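Local coordinates for putative diflavin flavoprotein A 3 (Synechocystis sp., PDB 6H0C) that probably reduces oxygen to water with electrons from NADH, this chain being its flavodiiron core without the C-terminal flavin reductase part, at residues G319-P324 / G352-M357; Y266-T271 / F345-W350. All blocks are in the same frame, centred on the assembly; numbering follows the deposited sequence.

In the fold
Both interactions lie in the flavodoxin-like part of the chain, at the C-terminal end of the strands of its five-stranded parallel sheet, and their centres are about 11 Å apart. The four segments alternate in sequence: 266-271 (interaction 2), 319-324 (interaction 1), 345-350 (interaction 2) and 352-357 (interaction 1). Strand 341-348 is the element they share: it supplies 345-350 and runs on into helix 353-364, whose Ile-355 CD1 reaches Gly-346 CA at 3.5 Å. Around it the contacts join the starts of helices 268-281 and 353-364 and the loop before helix 323-335, at the end of the sheet that in flavodoxins supplies the loops around FMN.

Interaction 1 of 2, residues G319-P324 / G352-M357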
ATOM      1  N   GLY A 319      20.525   3.814 -17.469  1.00 46.14           N
ATOM      2  CA  GLY A 319      21.126   5.136 -17.471  1.00 40.54           C
ATOM      3  C   GLY A 319      20.145   6.295 -17.482  1.00 44.32           C
ATOM      4  O   GLY A 319      20.553   7.456 -17.513  1.00 45.42           O
ATOM      5  N   HIS A 320      18.850   5.992 -17.444  1.00 44.51           N
ATOM      6  CA  HIS A 320      17.837   7.037 -17.532  1.00 41.14           C
ATOM      7  C   HIS A 320      16.745   6.873 -16.495  1.00 37.40           C
ATOM      8  O   HIS A 320      16.522   5.776 -15.973  1.00 35.26           O
ATOM      9  CB  HIS A 320      17.192   7.060 -18.921  1.00 46.45           C
ATOM     10  CG  HIS A 320      18.148   7.375 -20.029  1.00 51.74           C
ATOM     11  ND1 HIS A 320      18.714   6.400 -20.824  1.00 50.46           N
ATOM     12  CD2 HIS A 320      18.635   8.557 -20.478  1.00 52.57           C
ATOM     13  CE1 HIS A 320      19.507   6.968 -21.715  1.00 54.90           C
ATOM     14  NE2 HIS A 320      19.479   8.276 -21.526  1.00 53.41           N
ATOM     15  N   ALA A 321      16.064   7.976 -16.204  1.00 34.06           N
ATOM     16  CA  ALA A 321      14.838   7.916 -15.425  1.00 30.97           C
ATOM     17  C   ALA A 321      13.798   7.091 -16.192  1.00 29.05           C
ATOM     18  O   ALA A 321      13.809   7.051 -17.426  1.00 26.76           O
ATOM     19  CB  ALA A 321      14.317   9.317 -15.142  1.00 23.98           C
ATOM     20  N   PRO A 322      12.907   6.414 -15.460  1.00 27.82           N
ATOM     21  CA  PRO A 322      11.762   5.764 -16.096  1.00 30.03           C
ATOM     22  C   PRO A 322      10.921   6.788 -16.842  1.00 29.44           C
ATOM     23  O   PRO A 322      10.820   7.938 -16.393  1.00 28.12           O
ATOM     24  CB  PRO A 322      10.984   5.176 -14.914  1.00 29.86           C
ATOM     25  CG  PRO A 322      12.004   5.048 -13.826  1.00 33.02           C
ATOM     26  CD  PRO A 322      12.913   6.224 -14.003  1.00 29.36           C
ATOM     27  N   THR A 323      10.328   6.379 -17.955  1.00 25.05           N
ATOM     28  CA  THR A 323       9.513   7.276 -18.755  1.00 23.39           C
ATOM     29  C   THR A 323       8.465   8.054 -17.950  1.00 26.30           C
ATOM     30  O   THR A 323       8.285   9.246 -18.178  1.00 27.90           O
ATOM     31  CB  THR A 323       8.818   6.509 -19.868  1.00 26.97           C
ATOM     32  OG1 THR A 323       9.813   6.001 -20.760  1.00 30.80           O
ATOM     33  CG2 THR A 323       7.885   7.423 -20.634  1.00 32.15           C
ATOM     34  N   PRO A 324       7.782   7.398 -16.997  1.00 26.70           N
ATOM     35  CA  PRO A 324       6.783   8.143 -16.210  1.00 23.84           C
ATOM     36  C   PRO A 324       7.370   9.285 -15.370  1.00 23.93           C
ATOM     37  O   PRO A 324       6.680  10.277 -15.116  1.00 23.16           O
ATOM     38  CB  PRO A 324       6.183   7.065 -15.309  1.00 25.81           C
ATOM     39  CG  PRO A 324       6.399   5.782 -16.091  1.00 26.65           C
ATOM     40  CD  PRO A 324       7.751   5.957 -16.697  1.00 23.47           C
ATOM     41  N   GLY A 352      23.511   6.208 -11.111  1.00 49.88           N
ATOM     42  CA  GLY A 352      22.409   7.000 -10.588  1.00 43.77           C
ATOM     43  C   GLY A 352      22.123   8.253 -11.398  1.00 40.60           C
ATOM     44  O   GLY A 352      21.869   9.323 -10.843  1.00 39.52           O
ATOM     45  N   GLU A 353      22.153   8.115 -12.718  1.00 38.38           N
ATOM     46  CA  GLU A 353      22.012   9.251 -13.624  1.00 35.55           C
ATOM     47  C   GLU A 353      20.638   9.913 -13.561  1.00 34.32           C
ATOM     48  O   GLU A 353      20.520  11.104 -13.818  1.00 35.99           O
ATOM     49  CB  GLU A 353      22.301   8.818 -15.059  1.00 42.02           C
ATOM     50  CG  GLU A 353      23.770   8.488 -15.329  1.00 58.50           C
ATOM     51  CD  GLU A 353      24.153   7.055 -14.971  1.00 69.60           C
ATOM     52  OE1 GLU A 353      25.334   6.688 -15.171  1.00 70.37           O
ATOM     53  OE2 GLU A 353      23.275   6.297 -14.498  1.00 71.88           O
ATOM     54  N   ALA A 354      19.601   9.152 -13.226  1.00 34.05           N
ATOM     55  CA  ALA A 354      18.258   9.726 -13.111  1.00 31.02           C
ATOM     56  C   ALA A 354      18.219  10.822 -12.037  1.00 29.77           C
ATOM     57  O   ALA A 354      17.591  11.869 -12.219  1.00 32.05           O
ATOM     58  CB  ALA A 354      17.235   8.636 -12.810  1.00 26.42           C
ATOM     59  N   ILE A 355      18.913  10.583 -10.929  1.00 29.32           N
ATOM     60  CA  ILE A 355      18.963  11.537  -9.825  1.00 28.77           C
ATOM     61  C   ILE A 355      19.725  12.803 -10.230  1.00 33.38           C
ATOM     62  O   ILE A 355      19.280  13.928  -9.960  1.00 27.38           O
ATOM     63  CB  ILE A 355      19.609  10.900  -8.582  1.00 29.20           C
ATOM     64  CG1 ILE A 355      18.752   9.726  -8.102  1.00 30.15           C
ATOM     65  CG2 ILE A 355      19.789  11.935  -7.478  1.00 29.67           C
ATOM     66  CD1 ILE A 355      19.387   8.896  -7.013  1.00 33.95           C
ATOM     67  N   ASP A 356      20.867  12.617 -10.891  1.00 37.98           N
ATOM     68  CA  ASP A 356      21.635  13.749 -11.399  1.00 37.68           C
ATOM     69  C   ASP A 356      20.793  14.570 -12.387  1.00 37.72           C
ATOM     70  O   ASP A 356      20.751  15.802 -12.306  1.00 34.83           O
ATOM     71  CB  ASP A 356      22.929  13.277 -12.069  1.00 40.62           C
ATOM     72  CG  ASP A 356      23.853  12.526 -11.114  1.00 48.66           C
ATOM     73  OD1 ASP A 356      23.776  12.749  -9.883  1.00 48.12           O
ATOM     74  OD2 ASP A 356      24.664  11.712 -11.609  1.00 51.04           O
ATOM     75  N   MET A 357      20.112  13.882 -13.303  1.00 32.19           N
ATOM     76  CA  MET A 357      19.289  14.552 -14.306  1.00 30.74           C
ATOM     77  C   MET A 357      18.238  15.444 -13.636  1.00 32.23           C
ATOM     78  O   MET A 357      18.114  16.630 -13.950  1.00 31.69           O
ATOM     79  CB  MET A 357      18.621  13.522 -15.222  1.00 32.10           C
ATOM     80  CG  MET A 357      17.824  14.116 -16.379  1.00 33.19           C
ATOM     81  SD  MET A 357      16.136  14.591 -15.937  1.00 34.67           S
ATOM     82  CE  MET A 357      15.391  12.997 -15.559  1.00 26.66           C
TER
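Ala-354 presses its methyl group onto the backbone of the 319-324 loop, with CB 3.6 Å from Ala-321 CA. The two alanine methyls also meet, CB to CB, at 3.8 Å, and these short side chains let loop and helix come close, the paired CA atoms being only 4.5 Å apart. One helical turn further on, Met-357 closes over the same methyl: its terminal CE lies 3.9 Å from Ala-321 CB. The methionine starts out with CG anti to its backbone N (chi1 -175°), then folds at chi2 and chi3, which brings CE round to the loop and leaves Ala-321 CB touched by two apolar groups of a single helix face. At the other end Glu-353 makes a different kind of contact. Its CB sits 3.3 Å from Gly-319 O, and the bend at chi2 (85°) turns the carboxylate back over the glycine, where OE2 comes within 3.8 Å of Gly-319 CA. Gly-319 has a positive phi of 78°, a value that favours glycine. The joint between the segments is therefore one of van der Waals packing, buried at the alanines and partly exposed at the glutamate.

Two polar bonds position the partners. Ala-354 N is bonded to Thr-316 OG1, which ties the helix start to the same loop a few residues earlier, and Gln-326 NE2 holds Ala-321 O. Helix 353-364 begins after Gly-352 at its N-cap position, and helix 323-335 after Pro-322 at its own. The 319-324 loop thus runs from beside the start of helix 353-364 into helix 323-335, while Ile-355, on the reverse side of its helix, packs on strands 341-348 and 368-377 of the parallel sheet.

Interaction 2 of 2, residues Y266-T271 / F345-W350; sequences YGNTST and FGSFGW
Thr-269 spreads its two branches over the end of strand 341-348, the methyl meeting Phe-345 and the hydroxyl meeting Ser-347. With OG1 beside the backbone N and CG2 anti to it (chi1 -69°), the two groups face different residues of the strand. CG2 lies 4.0 Å from Phe-345 CE1, the two side chains crossing at a slant. The same ring carbon approaches the Thr-269 carbonyl: CE1 is 3.6 Å from Thr-269 O, which sits at the ring edge and in its plane, so that an aromatic C-H is turned to the oxygen and not the ring face. On the hydroxyl side, Thr-269 OG1 and Ser-347 OG form a weak hydrogen bond of 3.4 Å.

Ser-347 points its side chain at the helix. A chi1 of 71° sets OG between its own backbone N and carbonyl carbon, and from there it also touches the aliphatic part of Asn-268, OG to CB being 3.3 Å. The serine thereby meets the first two residues of helix 268-281. Between the two larger strand residues, Gly-346 forms the nearest CA pair with Thr-269, 5.3 Å apart.

Gly-267 is the N-cap residue, and the first turn is closed by Thr-271 N bonding to Gly-267 O at 3.0 Å. Further along the same helix, Leu-272, Ala-273 and Ile-276 continue the apolar surface against the Phe-345 ring. The strand itself is held in the sheet by backbone bonds from Phe-345 to Phe-312 and Ser-314, and from Gly-346 to Val-376. The parallel sheet with strand order 2-1-3-4-5, and the helix that follows its first strand, 257-262, make this a flavodoxin-like domain; in flavodoxins the loop entering that helix receives the FMN phosphate.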
ATOM      1  N   TYR A 266       6.335  -0.115  -5.795  1.00 27.76           N
ATOM      2  CA  TYR A 266       7.095  -1.147  -5.116  1.00 35.45           C
ATOM      3  C   TYR A 266       8.548  -1.069  -5.587  1.00 39.20           C
ATOM      4  O   TYR A 266       8.807  -0.848  -6.765  1.00 45.20           O
ATOM      5  CB  TYR A 266       6.460  -2.529  -5.387  1.00 37.06           C
ATOM      6  CG  TYR A 266       7.097  -3.686  -4.639  1.00 46.38           C
ATOM      7  CD1 TYR A 266       6.826  -3.907  -3.289  1.00 50.65           C
ATOM      8  CD2 TYR A 266       7.972  -4.559  -5.285  1.00 47.69           C
ATOM      9  CE1 TYR A 266       7.417  -4.963  -2.607  1.00 55.96           C
ATOM     10  CE2 TYR A 266       8.562  -5.610  -4.616  1.00 47.98           C
ATOM     11  CZ  TYR A 266       8.283  -5.811  -3.281  1.00 57.88           C
ATOM     12  OH  TYR A 266       8.877  -6.865  -2.622  1.00 63.09           O
ATOM     13  N   GLY A 267       9.496  -1.208  -4.665  1.00 36.72           N
ATOM     14  CA  GLY A 267      10.907  -1.088  -5.004  1.00 31.00           C
ATOM     15  C   GLY A 267      11.665  -0.220  -4.017  1.00 31.35           C
ATOM     16  O   GLY A 267      11.064   0.420  -3.148  1.00 30.97           O
ATOM     17  N   ASN A 268      12.986  -0.185  -4.145  1.00 28.52           N
ATOM     18  CA  ASN A 268      13.798   0.557  -3.183  1.00 29.43           C
ATOM     19  C   ASN A 268      13.472   2.049  -3.133  1.00 31.90           C
ATOM     20  O   ASN A 268      13.472   2.648  -2.057  1.00 28.51           O
ATOM     21  CB  ASN A 268      15.283   0.360  -3.478  1.00 30.85           C
ATOM     22  CG  ASN A 268      15.782  -0.998  -3.026  1.00 36.51           C
ATOM     23  OD1 ASN A 268      15.203  -1.611  -2.138  1.00 37.94           O
ATOM     24  ND2 ASN A 268      16.858  -1.470  -3.632  1.00 40.65           N
ATOM     25  N   THR A 269      13.195   2.647  -4.290  1.00 32.37           N
ATOM     26  CA  THR A 269      12.887   4.072  -4.336  1.00 29.66           C
ATOM     27  C   THR A 269      11.575   4.328  -3.618  1.00 28.45           C
ATOM     28  O   THR A 269      11.419   5.337  -2.932  1.00 28.54           O
ATOM     29  CB  THR A 269      12.800   4.606  -5.773  1.00 28.48           C
ATOM     30  OG1 THR A 269      14.107   4.599  -6.368  1.00 33.51           O
ATOM     31  CG2 THR A 269      12.281   6.023  -5.759  1.00 27.29           C
ATOM     32  N   SER A 270      10.634   3.400  -3.764  1.00 25.86           N
ATOM     33  CA  SER A 270       9.353   3.528  -3.086  1.00 23.21           C
ATOM     34  C   SER A 270       9.530   3.472  -1.573  1.00 25.66           C
ATOM     35  O   SER A 270       8.915   4.242  -0.840  1.00 27.89           O
ATOM     36  CB  SER A 270       8.388   2.439  -3.530  1.00 25.63           C
ATOM     37  OG  SER A 270       7.242   2.449  -2.691  1.00 32.04           O
ATOM     38  N   THR A 271      10.372   2.553  -1.111  1.00 23.20           N
ATOM     39  CA  THR A 271      10.696   2.457   0.310  1.00 22.46           C
ATOM     40  C   THR A 271      11.228   3.796   0.853  1.00 24.11           C
ATOM     41  O   THR A 271      10.809   4.256   1.917  1.00 26.17           O
ATOM     42  CB  THR A 271      11.716   1.335   0.553  1.00 26.12           C
ATOM     43  OG1 THR A 271      11.142   0.093   0.123  1.00 31.58           O
ATOM     44  CG2 THR A 271      12.087   1.238   2.025  1.00 26.95           C
ATOM     45  N   PHE A 345      15.387  12.530  -4.636  1.00 29.77           N
ATOM     46  CA  PHE A 345      15.975  11.329  -4.030  1.00 28.26           C
ATOM     47  C   PHE A 345      15.880  10.117  -4.941  1.00 31.29           C
ATOM     48  O   PHE A 345      15.155  10.125  -5.940  1.00 31.37           O
ATOM     49  CB  PHE A 345      15.304  11.000  -2.699  1.00 25.56           C
ATOM     50  CG  PHE A 345      13.871  10.558  -2.829  1.00 29.91           C
ATOM     51  CD1 PHE A 345      13.539   9.211  -2.790  1.00 30.77           C
ATOM     52  CD2 PHE A 345      12.850  11.494  -2.981  1.00 27.75           C
ATOM     53  CE1 PHE A 345      12.206   8.802  -2.899  1.00 30.27           C
ATOM     54  CE2 PHE A 345      11.514  11.092  -3.094  1.00 24.01           C
ATOM     55  CZ  PHE A 345      11.197   9.749  -3.057  1.00 24.11           C
ATOM     56  N   GLY A 346      16.607   9.066  -4.586  1.00 28.97           N
ATOM     57  CA  GLY A 346      16.530   7.828  -5.332  1.00 28.75           C
ATOM     58  C   GLY A 346      17.509   6.764  -4.874  1.00 33.75           C
ATOM     59  O   GLY A 346      18.436   7.041  -4.114  1.00 33.64           O
ATOM     60  N   SER A 347      17.281   5.539  -5.334  1.00 39.38           N
ATOM     61  CA  SER A 347      18.234   4.450  -5.164  1.00 49.81           C
ATOM     62  C   SER A 347      18.794   4.083  -6.527  1.00 51.72           C
ATOM     63  O   SER A 347      18.206   4.405  -7.567  1.00 46.54           O
ATOM     64  CB  SER A 347      17.587   3.223  -4.537  1.00 49.97           C
ATOM     65  OG  SER A 347      16.706   2.616  -5.464  1.00 54.32           O
ATOM     66  N   PHE A 348      19.923   3.391  -6.527  1.00 50.95           N
ATOM     67  CA  PHE A 348      20.483   2.897  -7.773  1.00 50.22           C
ATOM     68  C   PHE A 348      21.502   1.811  -7.516  1.00 54.42           C
ATOM     69  O   PHE A 348      21.994   1.662  -6.393  1.00 49.34           O
ATOM     70  CB  PHE A 348      21.115   4.034  -8.558  1.00 45.80           C
ATOM     71  CG  PHE A 348      22.146   4.786  -7.790  1.00 50.22           C
ATOM     72  CD1 PHE A 348      23.490   4.528  -7.981  1.00 54.87           C
ATOM     73  CD2 PHE A 348      21.775   5.753  -6.873  1.00 49.10           C
ATOM     74  CE1 PHE A 348      24.444   5.225  -7.274  1.00 54.51           C
ATOM     75  CE2 PHE A 348      22.727   6.457  -6.167  1.00 49.39           C
ATOM     76  CZ  PHE A 348      24.062   6.193  -6.369  1.00 52.55           C
ATOM     77  N   GLY A 349      21.806   1.057  -8.566  1.00 60.28           N
ATOM     78  CA  GLY A 349      22.815   0.026  -8.490  1.00 63.15           C
ATOM     79  C   GLY A 349      24.172   0.679  -8.560  1.00 67.10           C
ATOM     80  O   GLY A 349      24.714   1.139  -7.554  1.00 67.41           O
ATOM     81  N   TRP A 350      24.717   0.746  -9.761  1.00 76.69           N
ATOM     82  CA  TRP A 350      26.036   1.326  -9.922  1.00 91.32           C
ATOM     83  C   TRP A 350      25.975   2.629 -10.714  1.00 90.54           C
ATOM     84  O   TRP A 350      26.971   3.346 -10.826  1.00 98.62           O
ATOM     85  CB  TRP A 350      26.983   0.319 -10.583  1.00 97.80           C
ATOM     86  CG  TRP A 350      26.374  -0.527 -11.680  1.00 97.71           C
ATOM     87  CD1 TRP A 350      25.808  -0.083 -12.844  1.00100.65           C
ATOM     88  CD2 TRP A 350      26.317  -1.962 -11.731  1.00 88.01           C
ATOM     89  NE1 TRP A 350      25.387  -1.151 -13.604  1.00 97.86           N
ATOM     90  CE2 TRP A 350      25.690  -2.314 -12.945  1.00 89.35           C
ATOM     91  CE3 TRP A 350      26.726  -2.981 -10.865  1.00 78.54           C
ATOM     92  CZ2 TRP A 350      25.467  -3.641 -13.316  1.00 81.02           C
ATOM     93  CZ3 TRP A 350      26.504  -4.296 -11.235  1.00 79.05           C
ATOM     94  CH2 TRP A 350      25.880  -4.614 -12.450  1.00 78.02           C
TER